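Local atomic coordinates of discoidin-2 (Dictyostelium discoideum, PDB entry 2VM9), a protein that binds galactose and N-acetylgalactosamine as a trimeric, calcium-containing lectin in cell adhesion, and may take part in spore formation and spore coat formation. Residues Ser33-Ser38 against Asn118-Ile123; Tyr91-Thr96 against Val103-Gly108; Asp173-Ser178 against Arg183-His188; Lys222-Thr227 against Asp232-Thr237. All blocks are in the same frame, centred on the assembly; numbering follows the deposited sequence.

Contact 1: residues Ser33-Ser38 against Asn118-Ile123; sequences SILNFS and NSIVTI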
# COMPACT_ATOMS: atom_id res chain seq x y z
N SER A 33 12.06 12.40 18.88
CA SER A 33 13.28 11.71 18.46
C SER A 33 13.78 12.05 17.06
O SER A 33 14.80 11.51 16.64
CB SER A 33 13.14 10.17 18.61
OG SER A 33 12.32 9.61 17.59
N ILE A 34 13.07 12.88 16.31
CA ILE A 34 13.56 13.15 14.95
C ILE A 34 14.94 13.82 14.96
O ILE A 34 15.24 14.68 15.82
CB ILE A 34 12.59 13.97 14.08
CG1 ILE A 34 13.01 13.78 12.61
CG2 ILE A 34 12.63 15.47 14.45
CD1 ILE A 34 11.98 14.26 11.62
N LEU A 35 15.77 13.44 14.00
CA LEU A 35 17.07 14.08 13.77
C LEU A 35 16.92 15.60 13.82
O LEU A 35 15.98 16.15 13.20
CB LEU A 35 17.61 13.68 12.40
CG LEU A 35 19.13 13.82 12.26
CD1 LEU A 35 19.85 12.73 13.07
CD2 LEU A 35 19.48 13.74 10.78
N ASN A 36 17.81 16.26 14.57
CA ASN A 36 17.86 17.73 14.72
C ASN A 36 16.67 18.36 15.46
O ASN A 36 16.49 19.60 15.48
CB ASN A 36 18.07 18.40 13.35
CG ASN A 36 19.45 18.13 12.78
OD1 ASN A 36 20.46 18.20 13.49
ND2 ASN A 36 19.51 17.84 11.48
N PHE A 37 15.85 17.50 16.07
CA PHE A 37 14.74 17.97 16.88
C PHE A 37 15.24 18.98 17.89
O PHE A 37 16.22 18.73 18.60
CB PHE A 37 14.02 16.84 17.63
CG PHE A 37 12.90 17.36 18.52
CD1 PHE A 37 11.71 17.83 17.97
CD2 PHE A 37 13.06 17.43 19.89
CE1 PHE A 37 10.69 18.37 18.82
CE2 PHE A 37 12.06 17.95 20.73
CZ PHE A 37 10.87 18.40 20.19
N SER A 38 14.59 20.13 17.96
CA SER A 38 14.91 21.11 18.99
C SER A 38 13.65 21.89 19.32
O SER A 38 12.81 22.13 18.45
CB SER A 38 16.01 22.04 18.52
OG SER A 38 15.51 22.89 17.52
N ASN A 118 25.20 16.59 19.44
CA ASN A 118 24.62 17.08 18.18
C ASN A 118 25.21 16.56 16.90
O ASN A 118 24.63 16.78 15.82
CB ASN A 118 24.65 18.63 18.14
CG ASN A 118 23.77 19.22 19.19
OD1 ASN A 118 22.62 18.82 19.36
ND2 ASN A 118 24.29 20.19 19.92
N SER A 119 26.39 15.93 16.95
CA SER A 119 27.01 15.53 15.70
C SER A 119 26.30 14.29 15.18
O SER A 119 25.95 13.39 15.93
CB SER A 119 28.51 15.24 15.85
OG SER A 119 29.19 16.37 16.38
N ILE A 120 26.05 14.29 13.88
CA ILE A 120 25.30 13.21 13.26
C ILE A 120 26.24 12.10 12.83
O ILE A 120 27.30 12.35 12.23
CB ILE A 120 24.49 13.76 12.07
CG1 ILE A 120 23.46 14.77 12.62
CG2 ILE A 120 23.84 12.58 11.26
CD1 ILE A 120 22.76 15.61 11.54
N VAL A 121 25.87 10.87 13.13
CA VAL A 121 26.62 9.70 12.65
C VAL A 121 25.71 8.90 11.73
O VAL A 121 24.63 8.50 12.12
CB VAL A 121 27.14 8.81 13.81
CG1 VAL A 121 27.81 7.48 13.25
CG2 VAL A 121 28.11 9.63 14.68
N THR A 122 26.17 8.68 10.50
CA THR A 122 25.35 8.05 9.46
C THR A 122 26.02 6.78 8.99
O THR A 122 27.25 6.76 8.74
CB THR A 122 25.13 9.00 8.27
OG1 THR A 122 24.54 10.22 8.74
CG2 THR A 122 24.23 8.34 7.19
N ILE A 123 25.22 5.73 8.91
CA ILE A 123 25.60 4.44 8.40
C ILE A 123 24.82 4.21 7.13
O ILE A 123 23.60 4.39 7.10
CB ILE A 123 25.24 3.35 9.41
CG1 ILE A 123 25.83 3.71 10.79
CG2 ILE A 123 25.63 1.94 8.92
CD1 ILE A 123 27.29 3.95 10.79
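A type II beta turn from Ile34 to Phe37, closed by a bond of 2.9 Å from Phe37 N to Ile34 O, presents its two central residues, Leu35 and Asn36, to Ile120. The touching is done almost wholly by the end of the isoleucine. With CG1 beside the backbone N and chi2 at 169°, the ethyl arm of Ile120 is stretched out, and its CD1 lies 3.9 Å from Leu35 CD2 and 4.1 Å from Leu35 CG. Leu35 answers with CG anti to its own backbone N (chi1 -158°), which swings both methyls toward the isoleucine: CD1 comes to 4.2 Å from Ile120 CG1. The turn belongs to a long loop of the F5/8 type C (discoidin) beta-sandwich, between strands 17-20 and 52-53, whereas Ile120 belongs to the segment leading into strand 121-131. Gln79 of strand 70-79 links the two segments through polar bonds, its OE1 taking Asn36 N and its NE2 reaching Asn118 O; Arg148 does likewise with Phe37 O and Asn118 OD1. The Asn36 amide crosses the isoleucine arm at about a right angle, ND2 lying 3.9 Å from Ile120 CD1 in simple van der Waals contact.

Contact 2: residues Tyr91-Thr96 against Val103-Gly108; sequences YKLRYT and VEYNNG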
# COMPACT_ATOMS: atom_id res chain seq x y z
N TYR A 91 25.11 0.77 18.90
CA TYR A 91 23.83 0.07 18.82
C TYR A 91 23.88 -1.07 17.79
O TYR A 91 24.80 -1.15 16.96
CB TYR A 91 22.70 1.06 18.47
CG TYR A 91 22.88 1.76 17.12
CD1 TYR A 91 22.41 1.17 15.94
CD2 TYR A 91 23.48 3.03 17.03
CE1 TYR A 91 22.57 1.80 14.69
CE2 TYR A 91 23.62 3.68 15.79
CZ TYR A 91 23.17 3.05 14.64
OH TYR A 91 23.28 3.69 13.43
N LYS A 92 22.88 -1.93 17.89
CA LYS A 92 22.59 -2.96 16.89
C LYS A 92 21.29 -2.61 16.17
O LYS A 92 20.49 -1.77 16.65
CB LYS A 92 22.43 -4.33 17.57
CG LYS A 92 23.74 -4.90 18.17
CD LYS A 92 23.45 -6.21 18.92
CE LYS A 92 24.74 -6.69 19.59
NZ LYS A 92 24.61 -8.09 20.10
N LEU A 93 21.09 -3.23 15.02
CA LEU A 93 19.86 -3.04 14.25
C LEU A 93 19.25 -4.39 13.98
O LEU A 93 19.96 -5.37 13.74
CB LEU A 93 20.14 -2.33 12.92
CG LEU A 93 20.54 -0.86 12.93
CD1 LEU A 93 21.01 -0.49 11.51
CD2 LEU A 93 19.36 0.04 13.43
N ARG A 94 17.92 -4.42 14.03
CA ARG A 94 17.14 -5.60 13.67
C ARG A 94 16.11 -5.15 12.65
O ARG A 94 15.70 -3.99 12.63
CB ARG A 94 16.41 -6.15 14.90
CG ARG A 94 17.24 -6.27 16.15
CD ARG A 94 16.50 -7.08 17.20
NE ARG A 94 16.43 -8.49 16.81
CZ ARG A 94 15.32 -9.22 16.76
NH1 ARG A 94 14.12 -8.70 17.09
NH2 ARG A 94 15.41 -10.48 16.40
N TYR A 95 15.67 -6.08 11.81
CA TYR A 95 14.59 -5.73 10.89
C TYR A 95 13.81 -6.95 10.50
O TYR A 95 14.22 -8.09 10.78
CB TYR A 95 15.12 -4.98 9.66
CG TYR A 95 16.07 -5.77 8.83
CD1 TYR A 95 15.60 -6.60 7.80
CD2 TYR A 95 17.45 -5.71 9.05
CE1 TYR A 95 16.48 -7.32 7.01
CE2 TYR A 95 18.34 -6.45 8.27
CZ TYR A 95 17.84 -7.23 7.25
OH TYR A 95 18.71 -7.98 6.49
N THR A 96 12.68 -6.69 9.85
CA THR A 96 11.80 -7.74 9.38
C THR A 96 11.15 -7.31 8.09
O THR A 96 10.71 -6.16 7.92
CB THR A 96 10.70 -8.12 10.43
OG1 THR A 96 9.91 -9.22 9.93
CG2 THR A 96 9.80 -6.90 10.75
N VAL A 103 15.44 -10.41 11.72
CA VAL A 103 16.84 -10.73 11.58
C VAL A 103 17.69 -9.59 12.10
O VAL A 103 17.25 -8.45 12.15
CB VAL A 103 17.24 -11.08 10.14
CG1 VAL A 103 16.43 -12.29 9.65
CG2 VAL A 103 17.06 -9.92 9.23
N GLU A 104 18.90 -9.94 12.51
CA GLU A 104 19.89 -8.97 12.96
C GLU A 104 20.64 -8.43 11.76
O GLU A 104 21.05 -9.20 10.88
CB GLU A 104 20.85 -9.63 13.95
CG GLU A 104 20.26 -9.83 15.36
CD GLU A 104 21.33 -9.90 16.45
OE1 GLU A 104 22.26 -10.72 16.32
OE2 GLU A 104 21.24 -9.13 17.42
N TYR A 105 20.83 -7.11 11.69
CA TYR A 105 21.59 -6.53 10.61
C TYR A 105 23.07 -6.96 10.69
O TYR A 105 23.69 -6.87 11.74
CB TYR A 105 21.50 -5.02 10.68
CG TYR A 105 22.47 -4.31 9.78
CD1 TYR A 105 22.29 -4.31 8.39
CD2 TYR A 105 23.58 -3.64 10.32
CE1 TYR A 105 23.20 -3.65 7.55
CE2 TYR A 105 24.48 -2.96 9.50
CZ TYR A 105 24.29 -2.99 8.11
OH TYR A 105 25.18 -2.32 7.30
N ASN A 106 23.61 -7.45 9.57
CA ASN A 106 25.03 -7.80 9.49
C ASN A 106 25.50 -8.69 10.64
O ASN A 106 26.50 -8.39 11.31
CB ASN A 106 25.88 -6.53 9.43
CG ASN A 106 27.27 -6.81 8.93
OD1 ASN A 106 27.50 -7.80 8.22
ND2 ASN A 106 28.22 -5.95 9.31
N ASN A 107 24.73 -9.75 10.89
CA ASN A 107 25.08 -10.73 11.92
C ASN A 107 25.21 -10.18 13.34
O ASN A 107 25.98 -10.71 14.16
CB ASN A 107 26.35 -11.48 11.51
CG ASN A 107 26.12 -12.41 10.35
OD1 ASN A 107 26.78 -12.31 9.32
ND2 ASN A 107 25.14 -13.31 10.50
N GLY A 108 24.46 -9.12 13.64
CA GLY A 108 24.46 -8.54 14.98
C GLY A 108 25.60 -7.57 15.18
O GLY A 108 25.98 -7.30 16.33
O HOH W 1 23.93 -10.44 18.28
O HOH W 2 23.30 -4.90 13.88
O HOH W 3 21.75 -7.81 7.07
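Tyr95 and Val103 form the tight end of this contact, a hydrogen-bonded antiparallel pair in the hairpin of strands 87-96 and 102-112, at the edge of a five-stranded sheet of the F5/8 type C beta-sandwich. Tyr95 N gives to Val103 O at 2.9 Å and Val103 N to Tyr95 O at 2.8 Å. Above this pair, CG2 of Val103 sits over one face of the Tyr95 ring, 3.6 Å from its centroid and 21° off the ring normal, a CH-pi contact. A chi1 of 63° on Tyr95 folds the ring over the neighbouring strand to receive that methyl. Beyond the non-hydrogen-bonded pair Arg94-Glu104, Tyr105 N is bonded to Leu93 O at 2.8 Å. Leu93 CB and Tyr105 CB then meet at 3.8 Å, and the Tyr105 ring continues inward to an edge-to-face contact with Phe125 of strand 121-131.

The face bearing Lys92, Arg94 and Glu104 is looser. Lys92 runs extended beside the Gly108 carbonyl, with CE 3.5 Å from Gly108 O, and its NZ stays 4.4 Å from Glu104 OE2, beyond salt-bridge range. A water spans the gap, accepting from Lys92 NZ and donating to Glu104 OE1. The hairpin is thus held by backbone bonds and aromatic packing, while Lys92 and Glu104 are coupled by a water rather than by a direct salt bridge.

Contact 3: residues Asp173-Ser178 against Arg183-His188; sequences DRSLNS and RTIVRH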
# COMPACT_ATOMS: atom_id res chain seq x y z
N ASP A 173 -20.38 -9.91 -33.69
CA ASP A 173 -21.21 -10.02 -34.89
C ASP A 173 -20.31 -10.13 -36.13
O ASP A 173 -19.09 -10.27 -36.01
CB ASP A 173 -22.19 -8.84 -35.00
CG ASP A 173 -21.52 -7.51 -35.32
OD1 ASP A 173 -20.31 -7.46 -35.66
OD2 ASP A 173 -22.23 -6.47 -35.26
N ARG A 174 -20.94 -10.04 -37.31
CA ARG A 174 -20.22 -10.33 -38.57
C ARG A 174 -19.71 -9.06 -39.26
O ARG A 174 -19.50 -9.06 -40.49
CB ARG A 174 -21.12 -11.12 -39.51
CG ARG A 174 -21.78 -12.31 -38.87
CD ARG A 174 -20.79 -13.39 -38.46
NE ARG A 174 -20.06 -13.14 -37.20
CZ ARG A 174 -20.52 -13.40 -35.98
NH1 ARG A 174 -21.75 -13.90 -35.80
NH2 ARG A 174 -19.74 -13.17 -34.92
N SER A 175 -19.49 -8.02 -38.47
CA SER A 175 -19.06 -6.72 -38.96
C SER A 175 -17.81 -6.78 -39.84
O SER A 175 -17.68 -5.98 -40.78
CB SER A 175 -18.77 -5.78 -37.79
OG SER A 175 -19.98 -5.34 -37.25
N LEU A 176 -16.88 -7.68 -39.51
CA LEU A 176 -15.64 -7.83 -40.27
C LEU A 176 -15.59 -9.09 -41.12
O LEU A 176 -14.53 -9.44 -41.66
CB LEU A 176 -14.43 -7.79 -39.32
CG LEU A 176 -14.18 -6.46 -38.58
CD1 LEU A 176 -12.84 -6.60 -37.83
CD2 LEU A 176 -14.13 -5.23 -39.55
N ASN A 177 -16.73 -9.73 -41.26
CA ASN A 177 -16.80 -11.03 -41.93
C ASN A 177 -16.99 -10.97 -43.44
O ASN A 177 -17.29 -11.99 -44.07
CB ASN A 177 -17.90 -11.90 -41.31
CG ASN A 177 -17.64 -13.38 -41.57
OD1 ASN A 177 -16.51 -13.85 -41.38
ND2 ASN A 177 -18.68 -14.10 -42.00
N SER A 178 -16.79 -9.80 -44.03
CA SER A 178 -16.90 -9.64 -45.48
C SER A 178 -16.17 -8.38 -45.89
O SER A 178 -15.88 -7.54 -45.05
CB SER A 178 -18.38 -9.52 -45.92
OG SER A 178 -19.01 -8.38 -45.35
N ARG A 183 -10.50 -2.64 -42.98
CA ARG A 183 -11.85 -2.67 -42.44
C ARG A 183 -11.76 -2.71 -40.92
O ARG A 183 -10.98 -3.49 -40.37
CB ARG A 183 -12.60 -3.89 -42.99
CG ARG A 183 -13.07 -3.67 -44.44
CD ARG A 183 -13.43 -4.98 -45.12
NE ARG A 183 -12.20 -5.76 -45.33
CZ ARG A 183 -12.00 -7.02 -44.92
NH1 ARG A 183 -12.97 -7.73 -44.33
NH2 ARG A 183 -10.82 -7.59 -45.15
N THR A 184 -12.50 -1.84 -40.25
CA THR A 184 -12.36 -1.75 -38.79
C THR A 184 -13.72 -1.59 -38.15
O THR A 184 -14.66 -1.09 -38.77
CB THR A 184 -11.38 -0.59 -38.33
OG1 THR A 184 -11.94 0.70 -38.64
CG2 THR A 184 -10.05 -0.68 -38.99
N ILE A 185 -13.83 -2.06 -36.92
CA ILE A 185 -15.03 -1.78 -36.13
C ILE A 185 -14.58 -1.46 -34.72
O ILE A 185 -13.55 -1.96 -34.26
CB ILE A 185 -16.04 -2.91 -36.15
CG1 ILE A 185 -15.48 -4.24 -35.63
CG2 ILE A 185 -16.63 -3.07 -37.53
CD1 ILE A 185 -15.61 -4.35 -34.06
N VAL A 186 -15.35 -0.61 -34.05
CA VAL A 186 -14.98 -0.17 -32.73
C VAL A 186 -16.01 -0.76 -31.78
O VAL A 186 -17.21 -0.66 -32.05
CB VAL A 186 -15.00 1.38 -32.64
CG1 VAL A 186 -15.06 1.83 -31.18
CG2 VAL A 186 -13.82 1.96 -33.33
N ARG A 187 -15.54 -1.35 -30.69
CA ARG A 187 -16.41 -1.70 -29.59
C ARG A 187 -16.04 -0.82 -28.42
O ARG A 187 -14.89 -0.82 -27.98
CB ARG A 187 -16.25 -3.18 -29.20
CG ARG A 187 -16.78 -4.14 -30.24
CD ARG A 187 -18.29 -3.99 -30.38
NE ARG A 187 -18.84 -4.78 -31.47
CZ ARG A 187 -19.10 -4.32 -32.70
NH1 ARG A 187 -18.85 -3.06 -33.03
NH2 ARG A 187 -19.62 -5.14 -33.61
N HIS A 188 -17.01 -0.07 -27.91
CA HIS A 188 -16.71 0.77 -26.76
C HIS A 188 -16.88 -0.00 -25.48
O HIS A 188 -17.87 -0.70 -25.27
CB HIS A 188 -17.49 2.08 -26.71
CG HIS A 188 -17.07 2.95 -25.58
ND1 HIS A 188 -15.92 3.72 -25.62
CD2 HIS A 188 -17.59 3.13 -24.34
CE1 HIS A 188 -15.78 4.36 -24.47
NE2 HIS A 188 -16.78 4.01 -23.68
O HOH W 4 -21.87 -3.85 -35.31
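A chi1 of 70° places the Asp173 carboxylate between its backbone N and carbonyl carbon, and a bend at chi2 (-65°) turns the Arg187 chain back to meet it. The resulting salt bridge, Asp173 OD1 to Arg187 NH2 at 3.2 Å, reaches the guanidinium at its edge, with the two planes 86° apart. OD1 is also gripped by Ser175: the backbone N at 3.0 Å makes an Asx turn, and OG donates at 2.7 Å, both from the same face of the carboxylate. NE of Arg187 is tied to Ile171 O. Beside the ion pair, Ser175 CB presses on Ile185 CG2 at 3.5 Å, a close carbon contact, and Leu176 CD2 lies 3.9 Å from that same methyl. These residues pack the loop before strand 183-190 against the side of that strand from which Arg183 and Ile185 project, in the lectin-like domain. At the far end, Arg183 NH1 bonds Ser178 O at 3.0 Å from above the carbonyl plane; its NE binds Gly181 O, and its side chain is about 6 Å from that of the carbohydrate-binding Trp238. Three partners on Asp173 OD1 would probably stabilise the carboxylate as an anion, and Arg187 and Arg183 each tie a point of segment 173-178 to the strand.

Contact 4: residues Lys222-Thr227 against Asp232-Thr237; sequences KSENIT and DLTFIT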
# COMPACT_ATOMS: atom_id res chain seq x y z
N LYS A 222 -6.53 -2.90 -31.25
CA LYS A 222 -5.87 -1.76 -30.63
C LYS A 222 -6.84 -1.18 -29.60
O LYS A 222 -8.05 -1.06 -29.86
CB LYS A 222 -5.59 -0.65 -31.66
CG LYS A 222 -4.47 -0.93 -32.62
CD LYS A 222 -4.27 0.25 -33.57
CE LYS A 222 -3.24 -0.13 -34.64
NZ LYS A 222 -3.04 0.97 -35.63
N SER A 223 -6.31 -0.82 -28.44
CA SER A 223 -7.06 -0.01 -27.48
C SER A 223 -6.77 1.46 -27.80
O SER A 223 -5.61 1.86 -27.96
CB SER A 223 -6.68 -0.36 -26.05
OG SER A 223 -5.30 -0.13 -25.85
N GLU A 224 -7.83 2.27 -27.92
CA GLU A 224 -7.68 3.67 -28.34
C GLU A 224 -8.68 4.50 -27.56
O GLU A 224 -9.59 3.94 -26.94
CB GLU A 224 -8.03 3.84 -29.83
CG GLU A 224 -7.39 2.89 -30.77
CD GLU A 224 -7.65 3.29 -32.21
OE1 GLU A 224 -8.81 3.28 -32.65
OE2 GLU A 224 -6.66 3.65 -32.87
N ASN A 225 -8.55 5.83 -27.67
CA ASN A 225 -9.51 6.74 -27.05
C ASN A 225 -9.78 6.38 -25.58
O ASN A 225 -10.92 6.33 -25.13
CB ASN A 225 -10.82 6.75 -27.85
CG ASN A 225 -10.60 7.14 -29.30
OD1 ASN A 225 -9.79 8.02 -29.60
ND2 ASN A 225 -11.28 6.47 -30.21
N ILE A 226 -8.69 6.11 -24.86
CA ILE A 226 -8.78 5.71 -23.46
C ILE A 226 -9.12 6.95 -22.64
O ILE A 226 -8.50 7.99 -22.81
CB ILE A 226 -7.47 5.09 -22.95
CG1 ILE A 226 -7.06 3.88 -23.82
CG2 ILE A 226 -7.61 4.68 -21.48
CD1 ILE A 226 -5.57 3.48 -23.72
N THR A 227 -10.12 6.83 -21.79
CA THR A 227 -10.50 7.91 -20.85
C THR A 227 -10.54 7.33 -19.44
O THR A 227 -10.26 6.15 -19.21
CB THR A 227 -11.89 8.49 -21.20
OG1 THR A 227 -12.92 7.53 -20.91
CG2 THR A 227 -11.95 8.91 -22.67
N ASP A 232 -11.91 2.44 -26.42
CA ASP A 232 -12.43 1.75 -27.61
C ASP A 232 -11.48 0.63 -27.99
O ASP A 232 -10.27 0.86 -28.11
CB ASP A 232 -12.50 2.73 -28.81
CG ASP A 232 -13.61 3.75 -28.68
OD1 ASP A 232 -14.65 3.46 -28.08
OD2 ASP A 232 -13.43 4.84 -29.25
N LEU A 233 -12.02 -0.56 -28.18
CA LEU A 233 -11.25 -1.66 -28.78
C LEU A 233 -11.55 -1.59 -30.27
O LEU A 233 -12.69 -1.83 -30.69
CB LEU A 233 -11.69 -3.00 -28.22
CG LEU A 233 -10.70 -4.18 -28.38
CD1 LEU A 233 -10.05 -4.22 -29.75
CD2 LEU A 233 -9.63 -4.17 -27.32
N THR A 234 -10.55 -1.20 -31.05
CA THR A 234 -10.72 -1.15 -32.48
C THR A 234 -10.23 -2.50 -33.02
O THR A 234 -9.07 -2.86 -32.80
CB THR A 234 -9.92 0.02 -33.09
OG1 THR A 234 -10.41 1.26 -32.53
CG2 THR A 234 -10.10 0.03 -34.61
N PHE A 235 -11.14 -3.24 -33.66
CA PHE A 235 -10.83 -4.53 -34.27
C PHE A 235 -10.53 -4.23 -35.72
O PHE A 235 -11.27 -3.48 -36.36
CB PHE A 235 -12.01 -5.48 -34.17
CG PHE A 235 -12.32 -5.92 -32.76
CD1 PHE A 235 -11.83 -7.13 -32.29
CD2 PHE A 235 -13.11 -5.13 -31.92
CE1 PHE A 235 -12.12 -7.56 -31.00
CE2 PHE A 235 -13.39 -5.53 -30.60
CZ PHE A 235 -12.90 -6.76 -30.14
N ILE A 236 -9.47 -4.83 -36.24
CA ILE A 236 -8.98 -4.44 -37.55
C ILE A 236 -8.68 -5.68 -38.39
O ILE A 236 -8.08 -6.64 -37.88
CB ILE A 236 -7.66 -3.65 -37.36
CG1 ILE A 236 -7.88 -2.44 -36.44
CG2 ILE A 236 -7.04 -3.29 -38.72
CD1 ILE A 236 -6.59 -1.84 -35.93
N THR A 237 -9.10 -5.66 -39.65
CA THR A 237 -8.53 -6.58 -40.63
C THR A 237 -8.24 -5.80 -41.92
O THR A 237 -8.60 -4.63 -42.04
CB THR A 237 -9.46 -7.83 -40.85
OG1 THR A 237 -8.72 -8.83 -41.56
CG2 THR A 237 -10.74 -7.47 -41.62
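Glu224 and Thr234 carry one of two side-chain bonds across this antiparallel hairpin of the H-type lectin domain. From its CB, 4.1 Å from Asp232 O, the glutamate leaves the strand with CG beside the backbone N and runs extended. CG passes 3.9 Å from Thr234 OG1, CD closes to 3.4 Å from the same oxygen, and OE1 accepts the Thr234 hydroxyl proton at 2.6 Å. The hydroxyl comes from above the carboxylate plane, 40° out of it. Beneath it the backbones are joined by two hydrogen-bonded pairs, Lys222 with Thr234 and Glu224 with Asp232; Thr234 N to Lys222 O and Asp232 N to Glu224 O both measure 2.8 Å. Where strand 216-224 gives out, Asn225 ND2 donates to Asp232 OD2 at 2.9 Å, nearly straight (164°), on the anti lone pair, with amide and carboxylate planes 90° apart. The other Asp232 oxygen, OD1, is held by His188 ND1. On the same face, the methylenes of Lys222 lie across CD1 of Ile236, whose side chain is about 4 Å from that of the carbohydrate-binding Trp238. Strand 230-237 is the middle of a three-stranded antiparallel sheet, flanked by 216-224 here and by 183-190 on its other edge, while on the opposite face from Thr234 Leu233 and Phe235 point to Phe248 and Leu246 of strand 243-254.

Overall arrangement
Contacts 1 and 2 belong to the beta-sandwich domain, contacts 3 and 4 to the lectin-like domain, and the pairs lie on opposite sides of the chain's centre, with at least about 36 Å between nearest atoms. Contact 2 is nested in the loop closed by contact 1, and Tyr91 OH packs on Ile123 CG1. Strand 183-190 of contact 3 and strand 230-237 of contact 4 are neighbours in one sheet, and the centres of the two contacts are about 12 Å apart. Contacts 1, 2 and 3 lie at the surface; contact 4 is partly buried. Contact 1 is purely van der Waals between its segments, contacts 2 and 4 rest on strand pairing, and contact 3 on a salt bridge with apolar packing.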